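Local coordinates for protein type II restriction enzyme MunI (Mycoplasma, PDB 1D02) that recognises the double-stranded DNA sequence 5'-CAATTG-3' as a homodimer and cleaves it after the first C, at residues D[30-35]-D[40-45]; D[124-129]-D[168-173]; D[147-152]-D[191-196]; D[165-168]-D[173-176]. The protein carries 1 engineered substitution. One frame throughout, in Å; residues are numbered along the deposited sequence.

Contact 1 (D[30-35]-D[40-45])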
# COMPACT_ATOMS: atom_id res chain seq x y z
N VAL D 30 -1.45 -24.71 11.12
CA VAL D 30 -2.81 -24.95 10.65
C VAL D 30 -2.77 -25.38 9.17
O VAL D 30 -3.34 -26.42 8.79
CB VAL D 30 -3.68 -23.67 10.82
CG1 VAL D 30 -4.93 -23.71 9.92
CG2 VAL D 30 -4.09 -23.52 12.30
N PHE D 31 -2.10 -24.61 8.31
CA PHE D 31 -2.09 -25.01 6.91
C PHE D 31 -1.23 -26.25 6.67
O PHE D 31 -1.57 -27.06 5.80
CB PHE D 31 -1.64 -23.85 6.00
CG PHE D 31 -2.78 -22.96 5.59
CD1 PHE D 31 -2.89 -21.66 6.08
CD2 PHE D 31 -3.77 -23.44 4.73
CE1 PHE D 31 -3.97 -20.86 5.72
CE2 PHE D 31 -4.86 -22.64 4.37
CZ PHE D 31 -4.95 -21.35 4.87
N ASN D 32 -0.13 -26.41 7.41
CA ASN D 32 0.69 -27.61 7.24
C ASN D 32 -0.15 -28.83 7.58
O ASN D 32 -0.08 -29.86 6.90
CB ASN D 32 1.93 -27.56 8.15
CG ASN D 32 3.01 -26.66 7.61
OD1 ASN D 32 3.82 -26.10 8.36
ND2 ASN D 32 3.07 -26.54 6.29
N ALA D 33 -0.97 -28.74 8.62
CA ALA D 33 -1.79 -29.90 8.97
C ALA D 33 -2.84 -30.18 7.91
O ALA D 33 -3.00 -31.33 7.46
CB ALA D 33 -2.48 -29.68 10.33
N VAL D 34 -3.55 -29.15 7.50
CA VAL D 34 -4.63 -29.31 6.54
C VAL D 34 -4.16 -29.70 5.14
O VAL D 34 -4.94 -30.21 4.29
CB VAL D 34 -5.56 -28.05 6.55
CG1 VAL D 34 -5.14 -27.00 5.49
CG2 VAL D 34 -6.98 -28.50 6.35
N PHE D 35 -2.88 -29.49 4.87
CA PHE D 35 -2.33 -29.88 3.58
C PHE D 35 -1.69 -31.26 3.58
O PHE D 35 -1.22 -31.73 2.52
CB PHE D 35 -1.29 -28.85 3.09
CG PHE D 35 -1.88 -27.52 2.67
CD1 PHE D 35 -1.04 -26.41 2.48
CD2 PHE D 35 -3.25 -27.37 2.43
CE1 PHE D 35 -1.55 -25.19 2.04
CE2 PHE D 35 -3.77 -26.15 1.99
CZ PHE D 35 -2.91 -25.05 1.80
N TYR D 40 -1.24 -29.66 -2.08
CA TYR D 40 -0.86 -28.31 -1.67
C TYR D 40 0.28 -28.33 -0.67
O TYR D 40 0.39 -29.24 0.15
CB TYR D 40 -2.04 -27.56 -1.04
CG TYR D 40 -3.26 -27.50 -1.92
CD1 TYR D 40 -4.25 -28.46 -1.81
CD2 TYR D 40 -3.40 -26.51 -2.90
CE1 TYR D 40 -5.36 -28.46 -2.66
CE2 TYR D 40 -4.51 -26.50 -3.78
CZ TYR D 40 -5.48 -27.49 -3.65
OH TYR D 40 -6.54 -27.55 -4.54
N VAL D 41 1.14 -27.32 -0.75
CA VAL D 41 2.23 -27.19 0.20
C VAL D 41 2.29 -25.74 0.63
O VAL D 41 1.99 -24.84 -0.14
CB VAL D 41 3.58 -27.58 -0.42
CG1 VAL D 41 3.54 -29.02 -0.92
CG2 VAL D 41 3.92 -26.64 -1.55
N LEU D 42 2.63 -25.52 1.89
CA LEU D 42 2.73 -24.18 2.43
C LEU D 42 4.22 -23.86 2.55
O LEU D 42 4.99 -24.69 3.04
CB LEU D 42 2.13 -24.09 3.84
CG LEU D 42 2.22 -22.71 4.49
CD1 LEU D 42 1.17 -21.75 3.96
CD2 LEU D 42 2.10 -22.89 6.00
N TYR D 43 4.62 -22.67 2.12
CA TYR D 43 6.01 -22.25 2.24
C TYR D 43 6.03 -21.11 3.25
O TYR D 43 5.16 -20.24 3.21
CB TYR D 43 6.55 -21.69 0.91
CG TYR D 43 6.56 -22.67 -0.24
CD1 TYR D 43 6.00 -22.33 -1.48
CD2 TYR D 43 7.15 -23.93 -0.11
CE1 TYR D 43 6.04 -23.22 -2.56
CE2 TYR D 43 7.19 -24.82 -1.18
CZ TYR D 43 6.64 -24.46 -2.40
OH TYR D 43 6.71 -25.34 -3.47
N GLU D 44 6.99 -21.14 4.17
CA GLU D 44 7.19 -20.08 5.15
C GLU D 44 8.31 -19.25 4.48
O GLU D 44 9.29 -19.78 3.99
CB GLU D 44 7.61 -20.72 6.49
CG GLU D 44 6.49 -21.65 7.02
CD GLU D 44 6.91 -22.71 8.07
OE1 GLU D 44 7.85 -22.45 8.86
OE2 GLU D 44 6.25 -23.78 8.11
N LYS D 45 8.14 -17.94 4.37
CA LYS D 45 9.17 -17.13 3.70
C LYS D 45 9.70 -17.65 2.31
O LYS D 45 10.91 -17.86 2.11
CB LYS D 45 10.36 -16.88 4.66
CG LYS D 45 11.32 -15.78 4.24
CD LYS D 45 12.40 -15.55 5.31
CE LYS D 45 13.37 -14.45 4.92
NZ LYS D 45 14.48 -14.33 5.91
O HOH W 1 1.89 -30.65 1.84
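Leu42 is the main bump of this contact, and the hollow that takes it is formed by Phe31 and Asn32 of helix 27-34 and by Phe35 just after it. The helix runs nearly antiparallel to strand 40-44, with the two short axes 7.9 Å apart at 157°. The leucine extends its CG anti to the backbone N (chi1 179°), which carries both methyls up to the helix. Leu42 CD2 lies 3.9 Å from Phe31 CB. The Asn32 side chain crosses the leucine at about a right angle. Its amide end also lies close to the Glu44 carboxylate.

The second bump is Tyr40 CB. It sits almost exactly over the centre of the Phe35 ring, 3.5 Å from the centroid and 5° off the ring normal. This is a CH-pi contact. Backbone N of Leu42 meets the same ring at its edge, 3.8 Å from Phe35 CD1. The Tyr40 ring itself leads away. The two rings are oblique to each other. Ile86 of strand 84-88 packs on both Phe35 and Leu42, and Phe84 on Leu42.

One water lies at the polar margin. It donates to Tyr40 O at 2.7 Å and, weakly, to Phe35 O. Thr38 OG1, in the turn between the segments, also bonds to Phe35 O.

The chemistry is that of a helix laid on an outer strand of the sheet. Apolar carbon and an aromatic face provide most of the contact, while water and polar side chains lie along its border.

Contact 2 (D[124-129]-D[168-173])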
# COMPACT_ATOMS: atom_id res chain seq x y z
N LYS D 124 1.40 -2.35 -0.30
CA LYS D 124 2.40 -2.35 -1.36
C LYS D 124 2.02 -3.39 -2.42
O LYS D 124 2.40 -3.28 -3.58
CB LYS D 124 3.78 -2.69 -0.83
CG LYS D 124 3.91 -4.10 -0.23
CD LYS D 124 5.24 -4.29 0.51
CE LYS D 124 6.46 -4.18 -0.41
NZ LYS D 124 7.77 -4.57 0.29
N LEU D 125 1.24 -4.39 -2.01
CA LEU D 125 0.86 -5.46 -2.93
C LEU D 125 -0.11 -4.96 -4.00
O LEU D 125 -0.31 -5.65 -4.99
CB LEU D 125 0.24 -6.63 -2.16
CG LEU D 125 1.18 -7.26 -1.13
CD1 LEU D 125 0.46 -8.38 -0.39
CD2 LEU D 125 2.44 -7.78 -1.83
N PHE D 126 -0.70 -3.79 -3.78
CA PHE D 126 -1.61 -3.22 -4.78
C PHE D 126 -0.88 -2.38 -5.84
O PHE D 126 -1.52 -1.92 -6.81
CB PHE D 126 -2.67 -2.33 -4.11
CG PHE D 126 -3.68 -3.08 -3.29
CD1 PHE D 126 -3.51 -3.26 -1.92
CD2 PHE D 126 -4.86 -3.54 -3.87
CE1 PHE D 126 -4.51 -3.89 -1.15
CE2 PHE D 126 -5.84 -4.15 -3.10
CZ PHE D 126 -5.66 -4.32 -1.74
N THR D 127 0.43 -2.16 -5.68
CA THR D 127 1.15 -1.38 -6.69
C THR D 127 1.12 -2.14 -8.01
O THR D 127 1.18 -3.37 -8.03
CB THR D 127 2.64 -1.13 -6.32
OG1 THR D 127 3.32 -2.38 -6.11
CG2 THR D 127 2.70 -0.27 -5.05
N PRO D 128 1.03 -1.41 -9.13
CA PRO D 128 0.99 -2.11 -10.41
C PRO D 128 2.21 -2.99 -10.64
O PRO D 128 2.11 -4.07 -11.23
CB PRO D 128 0.83 -0.98 -11.43
CG PRO D 128 1.34 0.28 -10.69
CD PRO D 128 0.81 0.04 -9.29
N GLY D 129 3.36 -2.54 -10.14
CA GLY D 129 4.57 -3.31 -10.29
C GLY D 129 4.56 -4.65 -9.58
O GLY D 129 4.95 -5.65 -10.19
N PHE D 168 -13.18 -1.10 3.11
CA PHE D 168 -13.26 -0.04 2.12
C PHE D 168 -12.10 -0.13 1.14
O PHE D 168 -12.29 -0.05 -0.07
CB PHE D 168 -13.23 1.33 2.81
CG PHE D 168 -13.43 2.49 1.88
CD1 PHE D 168 -14.71 3.00 1.66
CD2 PHE D 168 -12.34 3.09 1.25
CE1 PHE D 168 -14.90 4.10 0.83
CE2 PHE D 168 -12.53 4.20 0.41
CZ PHE D 168 -13.81 4.70 0.20
N TRP D 169 -10.89 -0.30 1.66
CA TRP D 169 -9.73 -0.39 0.77
C TRP D 169 -9.88 -1.46 -0.30
O TRP D 169 -9.59 -1.22 -1.47
CB TRP D 169 -8.46 -0.77 1.56
CG TRP D 169 -7.85 0.23 2.47
CD1 TRP D 169 -8.19 1.56 2.64
CD2 TRP D 169 -6.78 -0.03 3.38
NE1 TRP D 169 -7.38 2.13 3.61
CE2 TRP D 169 -6.51 1.17 4.08
CE3 TRP D 169 -6.02 -1.18 3.68
CZ2 TRP D 169 -5.52 1.26 5.06
CZ3 TRP D 169 -5.02 -1.10 4.66
CH2 TRP D 169 -4.79 0.12 5.33
N TYR D 170 -10.28 -2.66 0.11
CA TYR D 170 -10.36 -3.80 -0.80
C TYR D 170 -11.50 -3.75 -1.82
O TYR D 170 -11.45 -4.46 -2.82
CB TYR D 170 -10.36 -5.12 -0.01
CG TYR D 170 -8.95 -5.54 0.47
CD1 TYR D 170 -8.31 -4.86 1.49
CD2 TYR D 170 -8.26 -6.57 -0.18
CE1 TYR D 170 -6.98 -5.18 1.86
CE2 TYR D 170 -6.95 -6.91 0.17
CZ TYR D 170 -6.32 -6.21 1.19
OH TYR D 170 -5.04 -6.55 1.53
N ASP D 171 -12.52 -2.93 -1.57
CA ASP D 171 -13.58 -2.72 -2.54
C ASP D 171 -14.16 -4.03 -3.07
O ASP D 171 -14.63 -4.84 -2.29
CB ASP D 171 -12.99 -1.85 -3.66
CG ASP D 171 -14.05 -1.13 -4.47
OD1 ASP D 171 -14.87 -0.40 -3.88
OD2 ASP D 171 -14.03 -1.28 -5.69
N HIS D 172 -14.12 -4.28 -4.38
CA HIS D 172 -14.70 -5.53 -4.87
C HIS D 172 -13.78 -6.75 -4.84
O HIS D 172 -14.05 -7.75 -5.53
CB HIS D 172 -15.30 -5.34 -6.28
CG HIS D 172 -14.30 -5.01 -7.33
ND1 HIS D 172 -13.81 -3.73 -7.52
CD2 HIS D 172 -13.69 -5.78 -8.26
CE1 HIS D 172 -12.94 -3.73 -8.52
NE2 HIS D 172 -12.86 -4.97 -8.99
N TYR D 173 -12.71 -6.68 -4.04
CA TYR D 173 -11.77 -7.80 -3.89
C TYR D 173 -11.79 -8.20 -2.41
O TYR D 173 -10.73 -8.39 -1.79
CB TYR D 173 -10.33 -7.40 -4.28
CG TYR D 173 -10.20 -6.96 -5.71
CD1 TYR D 173 -10.19 -5.62 -6.05
CD2 TYR D 173 -10.09 -7.90 -6.73
CE1 TYR D 173 -10.08 -5.21 -7.36
CE2 TYR D 173 -9.98 -7.50 -8.07
CZ TYR D 173 -9.97 -6.15 -8.37
OH TYR D 173 -9.81 -5.74 -9.68
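The backbones around Phe126 and Tyr170 stay well apart, with their CA atoms, the nearest pair, 9.6 Å from each other, so only side chains bridge the gap. Phe126 closes a 3-10 turn ahead of helix 128-138. Tyr170 ends helix 160-170 and starts a type II' turn to Tyr173.

The two rings form an edge-to-face (T-shaped) pair. Phe126 offers its edge and Tyr170 its face. The centroids are 5.0 Å apart and the planes 71° apart. Phe126 CZ does most of the touching, 3.5 Å from Tyr170 CE2 and offset toward the rim of the tyrosine ring. Phe126 CE1 reaches the phenol end, 3.8 Å from Tyr170 OH. The two side chains cross at about a right angle. Phe148 and Val150 of the central sheet pack against Tyr170, and Phe148 also meets the Phe126 ring edge-to-face.

Behind Phe126 the chain is held by Thr127. Its OG1 donates to Lys124 O at 2.8 Å, and this oxygen also takes the N-H of Thr127. Thr127 OG1 also caps Leu130 N at the start of the next helix. The second subunit packs Pro128 on Phe126, and its Lys132 pairs with Asp171.

The contact is thus purely aromatic. C-H edge against pi face joins the turn before helix 128-138 to the C-terminal end of helix 160-170 in a buried place beside the dimer interface, and the polar bonding is left to the turns.

Contact 3 (D[147-152]-D[191-196])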
# COMPACT_ATOMS: atom_id res chain seq x y z
N PRO D 147 -3.67 -11.52 -6.83
CA PRO D 147 -2.72 -12.62 -6.62
C PRO D 147 -2.13 -12.80 -5.23
O PRO D 147 -1.20 -13.58 -5.07
CB PRO D 147 -1.65 -12.33 -7.66
CG PRO D 147 -1.60 -10.80 -7.64
CD PRO D 147 -3.06 -10.42 -7.61
N PHE D 148 -2.65 -12.08 -4.25
CA PHE D 148 -2.13 -12.18 -2.89
C PHE D 148 -3.26 -12.30 -1.89
O PHE D 148 -4.42 -12.04 -2.22
CB PHE D 148 -1.28 -10.94 -2.56
CG PHE D 148 -2.05 -9.64 -2.63
CD1 PHE D 148 -2.76 -9.19 -1.51
CD2 PHE D 148 -2.08 -8.88 -3.79
CE1 PHE D 148 -3.48 -7.99 -1.55
CE2 PHE D 148 -2.79 -7.69 -3.85
CZ PHE D 148 -3.49 -7.22 -2.74
N TRP D 149 -2.90 -12.69 -0.67
CA TRP D 149 -3.89 -12.84 0.39
C TRP D 149 -3.26 -12.30 1.66
O TRP D 149 -2.22 -12.79 2.10
CB TRP D 149 -4.24 -14.32 0.55
CG TRP D 149 -5.27 -14.61 1.60
CD1 TRP D 149 -6.31 -13.81 1.98
CD2 TRP D 149 -5.41 -15.83 2.33
NE1 TRP D 149 -7.10 -14.46 2.91
CE2 TRP D 149 -6.56 -15.70 3.14
CE3 TRP D 149 -4.68 -17.03 2.38
CZ2 TRP D 149 -7.01 -16.73 4.00
CZ3 TRP D 149 -5.12 -18.05 3.23
CH2 TRP D 149 -6.27 -17.89 4.03
N VAL D 150 -3.90 -11.28 2.25
CA VAL D 150 -3.38 -10.67 3.47
C VAL D 150 -4.25 -11.16 4.64
O VAL D 150 -5.47 -11.02 4.62
CB VAL D 150 -3.43 -9.12 3.41
CG1 VAL D 150 -2.98 -8.53 4.73
CG2 VAL D 150 -2.52 -8.59 2.26
N VAL D 151 -3.61 -11.80 5.61
CA VAL D 151 -4.31 -12.28 6.80
C VAL D 151 -3.99 -11.33 7.95
O VAL D 151 -2.80 -11.14 8.28
CB VAL D 151 -3.89 -13.71 7.17
CG1 VAL D 151 -4.58 -14.14 8.46
CG2 VAL D 151 -4.26 -14.66 6.01
N PHE D 152 -5.02 -10.72 8.53
CA PHE D 152 -4.86 -9.80 9.66
C PHE D 152 -5.10 -10.59 10.94
O PHE D 152 -5.92 -11.52 10.96
CB PHE D 152 -5.85 -8.64 9.58
CG PHE D 152 -5.61 -7.71 8.40
CD1 PHE D 152 -6.32 -7.88 7.21
CD2 PHE D 152 -4.69 -6.68 8.49
CE1 PHE D 152 -6.10 -7.04 6.10
CE2 PHE D 152 -4.46 -5.83 7.40
CZ PHE D 152 -5.16 -6.01 6.20
N GLN D 191 -11.16 -22.39 5.85
CA GLN D 191 -12.40 -22.33 5.08
C GLN D 191 -12.38 -21.13 4.13
O GLN D 191 -12.89 -21.22 3.02
CB GLN D 191 -13.63 -22.26 6.00
CG GLN D 191 -13.88 -23.56 6.75
CD GLN D 191 -15.04 -23.47 7.72
OE1 GLN D 191 -15.20 -22.43 8.39
NE2 GLN D 191 -15.80 -24.47 7.83
N HIS D 192 -11.78 -20.02 4.55
CA HIS D 192 -11.73 -18.86 3.66
C HIS D 192 -10.93 -19.23 2.41
O HIS D 192 -11.38 -18.99 1.28
CB HIS D 192 -11.07 -17.66 4.35
CG HIS D 192 -11.12 -16.40 3.53
ND1 HIS D 192 -10.22 -16.13 2.52
CD2 HIS D 192 -12.01 -15.38 3.53
CE1 HIS D 192 -10.55 -15.00 1.93
NE2 HIS D 192 -11.64 -14.52 2.52
N PHE D 193 -9.75 -19.80 2.60
CA PHE D 193 -8.92 -20.22 1.47
C PHE D 193 -9.67 -21.26 0.62
O PHE D 193 -9.78 -21.13 -0.59
CB PHE D 193 -7.63 -20.87 1.99
CG PHE D 193 -6.85 -21.60 0.93
CD1 PHE D 193 -6.11 -20.90 -0.02
CD2 PHE D 193 -6.87 -23.00 0.88
CE1 PHE D 193 -5.39 -21.59 -1.01
CE2 PHE D 193 -6.17 -23.69 -0.11
CZ PHE D 193 -5.42 -22.98 -1.06
N ASN D 194 -10.20 -22.28 1.29
CA ASN D 194 -10.89 -23.37 0.60
C ASN D 194 -12.05 -22.92 -0.29
O ASN D 194 -12.18 -23.35 -1.45
CB ASN D 194 -11.41 -24.36 1.64
CG ASN D 194 -11.89 -25.64 1.03
OD1 ASN D 194 -13.03 -26.07 1.28
ND2 ASN D 194 -11.05 -26.28 0.23
N GLU D 195 -12.89 -22.05 0.25
CA GLU D 195 -14.08 -21.58 -0.44
C GLU D 195 -13.88 -20.44 -1.42
O GLU D 195 -14.58 -20.35 -2.43
CB GLU D 195 -15.13 -21.16 0.60
CG GLU D 195 -15.72 -22.32 1.41
CD GLU D 195 -16.40 -21.88 2.71
OE1 GLU D 195 -16.76 -20.68 2.86
OE2 GLU D 195 -16.58 -22.74 3.61
N LYS D 196 -12.90 -19.59 -1.15
CA LYS D 196 -12.71 -18.40 -1.97
C LYS D 196 -11.46 -18.24 -2.81
O LYS D 196 -11.47 -17.48 -3.78
CB LYS D 196 -12.84 -17.18 -1.07
CG LYS D 196 -14.17 -17.15 -0.34
CD LYS D 196 -14.21 -16.11 0.75
CE LYS D 196 -15.63 -15.97 1.27
NZ LYS D 196 -15.67 -15.24 2.56
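His192 O takes the backbone N-H of Lys196 at 2.9 Å between O and N, a bond within the helical turn that carries His192, whose ring reaches Trp149. A wider pi-type turn lies at 193-196. Lys196 CD is 3.4 Å above one face of the imidazole, offset toward the rim.

The His192 ring and the indole of Trp149 are almost parallel, with planes 9° apart. They are slid past each other, so they barely overlap. The centroids of the imidazole and the five-membered indole ring are 5.0 Å apart. Trp149 carries its CG anti to the backbone N (chi1 -179°), which sends the indole out from the sheet toward the helix. Its six-membered ring then meets the next helical residue. Trp149 CH2 lies 3.9 Å from Phe193 CB, and these two side chains cross at about a right angle. The ring of Phe193 leads away from the strand. On the strand itself, Val151 CG2 sits 3.8 Å above the centre of the Trp149 ring system.

Both aromatic side chains of the helix are buried here, as is the tryptophan. Strand 148-153 lies between strands 93-101 and 177-180 in the mixed sheet, and helix 186-197 covers its Trp149 side. Leu189 and Leu197 of that helix also pack on Trp149, and Phe178 of strand 177-180 packs on both Trp149 and His192.

Contact 4 (D[165-168]-D[173-176])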
# COMPACT_ATOMS: atom_id res chain seq x y z
N GLU D 165 -12.26 0.32 7.55
CA GLU D 165 -11.21 0.90 6.70
C GLU D 165 -10.69 -0.13 5.69
O GLU D 165 -10.66 0.12 4.47
CB GLU D 165 -10.04 1.36 7.59
CG GLU D 165 -8.74 1.67 6.83
CD GLU D 165 -7.56 1.84 7.79
OE1 GLU D 165 -7.39 0.97 8.68
OE2 GLU D 165 -6.83 2.84 7.65
N ILE D 166 -10.30 -1.29 6.19
CA ILE D 166 -9.76 -2.33 5.31
C ILE D 166 -10.84 -2.81 4.34
O ILE D 166 -10.56 -3.06 3.17
CB ILE D 166 -9.16 -3.50 6.15
CG1 ILE D 166 -7.88 -3.02 6.87
CG2 ILE D 166 -8.79 -4.67 5.24
CD1 ILE D 166 -7.58 -3.78 8.16
N THR D 167 -12.08 -2.93 4.82
CA THR D 167 -13.19 -3.37 3.94
C THR D 167 -13.28 -2.39 2.78
O THR D 167 -13.42 -2.78 1.61
CB THR D 167 -14.52 -3.36 4.69
OG1 THR D 167 -14.50 -4.34 5.73
CG2 THR D 167 -15.67 -3.65 3.72
N PHE D 168 -13.18 -1.10 3.11
CA PHE D 168 -13.26 -0.04 2.12
C PHE D 168 -12.10 -0.13 1.14
O PHE D 168 -12.29 -0.05 -0.07
CB PHE D 168 -13.23 1.33 2.81
CG PHE D 168 -13.43 2.49 1.88
CD1 PHE D 168 -14.71 3.00 1.66
CD2 PHE D 168 -12.34 3.09 1.25
CE1 PHE D 168 -14.90 4.10 0.83
CE2 PHE D 168 -12.53 4.20 0.41
CZ PHE D 168 -13.81 4.70 0.20
N TYR D 173 -12.71 -6.68 -4.04
CA TYR D 173 -11.77 -7.80 -3.89
C TYR D 173 -11.79 -8.20 -2.41
O TYR D 173 -10.73 -8.39 -1.79
CB TYR D 173 -10.33 -7.40 -4.28
CG TYR D 173 -10.20 -6.96 -5.71
CD1 TYR D 173 -10.19 -5.62 -6.05
CD2 TYR D 173 -10.09 -7.90 -6.73
CE1 TYR D 173 -10.08 -5.21 -7.36
CE2 TYR D 173 -9.98 -7.50 -8.07
CZ TYR D 173 -9.97 -6.15 -8.37
OH TYR D 173 -9.81 -5.74 -9.68
N GLN D 174 -12.99 -8.33 -1.83
CA GLN D 174 -13.11 -8.68 -0.43
C GLN D 174 -12.48 -10.00 -0.03
O GLN D 174 -12.05 -10.14 1.11
CB GLN D 174 -14.59 -8.71 -0.01
CG GLN D 174 -15.24 -7.35 0.00
CD GLN D 174 -14.59 -6.41 1.00
OE1 GLN D 174 -14.55 -6.70 2.20
NE2 GLN D 174 -14.09 -5.28 0.52
N ASP D 175 -12.38 -10.95 -0.96
CA ASP D 175 -11.82 -12.24 -0.61
C ASP D 175 -10.30 -12.27 -0.53
O ASP D 175 -9.72 -13.29 -0.15
CB ASP D 175 -12.30 -13.32 -1.58
CG ASP D 175 -13.81 -13.52 -1.56
OD1 ASP D 175 -14.48 -13.10 -0.59
OD2 ASP D 175 -14.34 -14.11 -2.53
N ASN D 176 -9.65 -11.16 -0.90
CA ASN D 176 -8.20 -11.09 -0.86
C ASN D 176 -7.60 -10.73 0.51
O ASN D 176 -6.40 -10.55 0.64
CB ASN D 176 -7.69 -10.17 -1.97
CG ASN D 176 -7.75 -10.88 -3.32
OD1 ASN D 176 -8.54 -10.52 -4.19
ND2 ASN D 176 -6.93 -11.92 -3.48
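Thr167 and Gln174 join the last turn of helix 160-170 to the short 3-10 segment that leads into strand 177-180. This is a helix-loop-strand connection at the edge of the sheet of a PDDEXK-clan nuclease. The bond between them is a side-chain to backbone hydrogen bond. Gln174 NE2 donates to Thr167 O at 2.8 Å, with an N-H...O angle of 147°. The donor lies in the carbonyl plane, on a lone pair of Thr167 O. The oxygen is also close to the plane of the glutamine amide.

The first torsion of the glutamine sets CG beside the backbone N, and the chain then bends at chi2 (-62°), turning the amide back against the helix. The Gln174 OE1 side of the amide rests near the threonine methyl, with CG2 of Thr167 at 3.6 Å.

In the second shell, both ends of the amide have another partner. Gln174 NE2 also bonds to Asp171 O, and Gln174 OE1 bonds to Tyr177 OH. Thr167 OG1 bonds to Val163 O one turn back and to the same Tyr177 OH, so one phenol links both touching residues. This network probably fixes the rotation of the amide and ties the loop to the helix end.

Farther out, Leu58 of the second subunit packs on Thr167. The 3-10 turn itself is closed by Asn176 N, which donates to Tyr173 O at 3.1 Å.

How the contacts relate
Contacts 1 and 2 lie on opposite sides of the chain's centre, their centres about 25 Å apart. Contact 3 lies between them and touches both. Contacts 3 and 4, with centres about 11 Å apart, are linked by a backbone bond of Val150 to Asn176. Contacts 1 and 3 use strands of the same mixed sheet. Contacts 2 and 4 share helix 160-170, have centres about 8 Å apart and both touch the second subunit. Along the chain, contact 1 closes first, contacts 2 and 3 alternate their segments, and contact 4 falls between the two segments of contact 3. The sheet thus runs from the edge strand of contact 1 to the side that meets the second subunit.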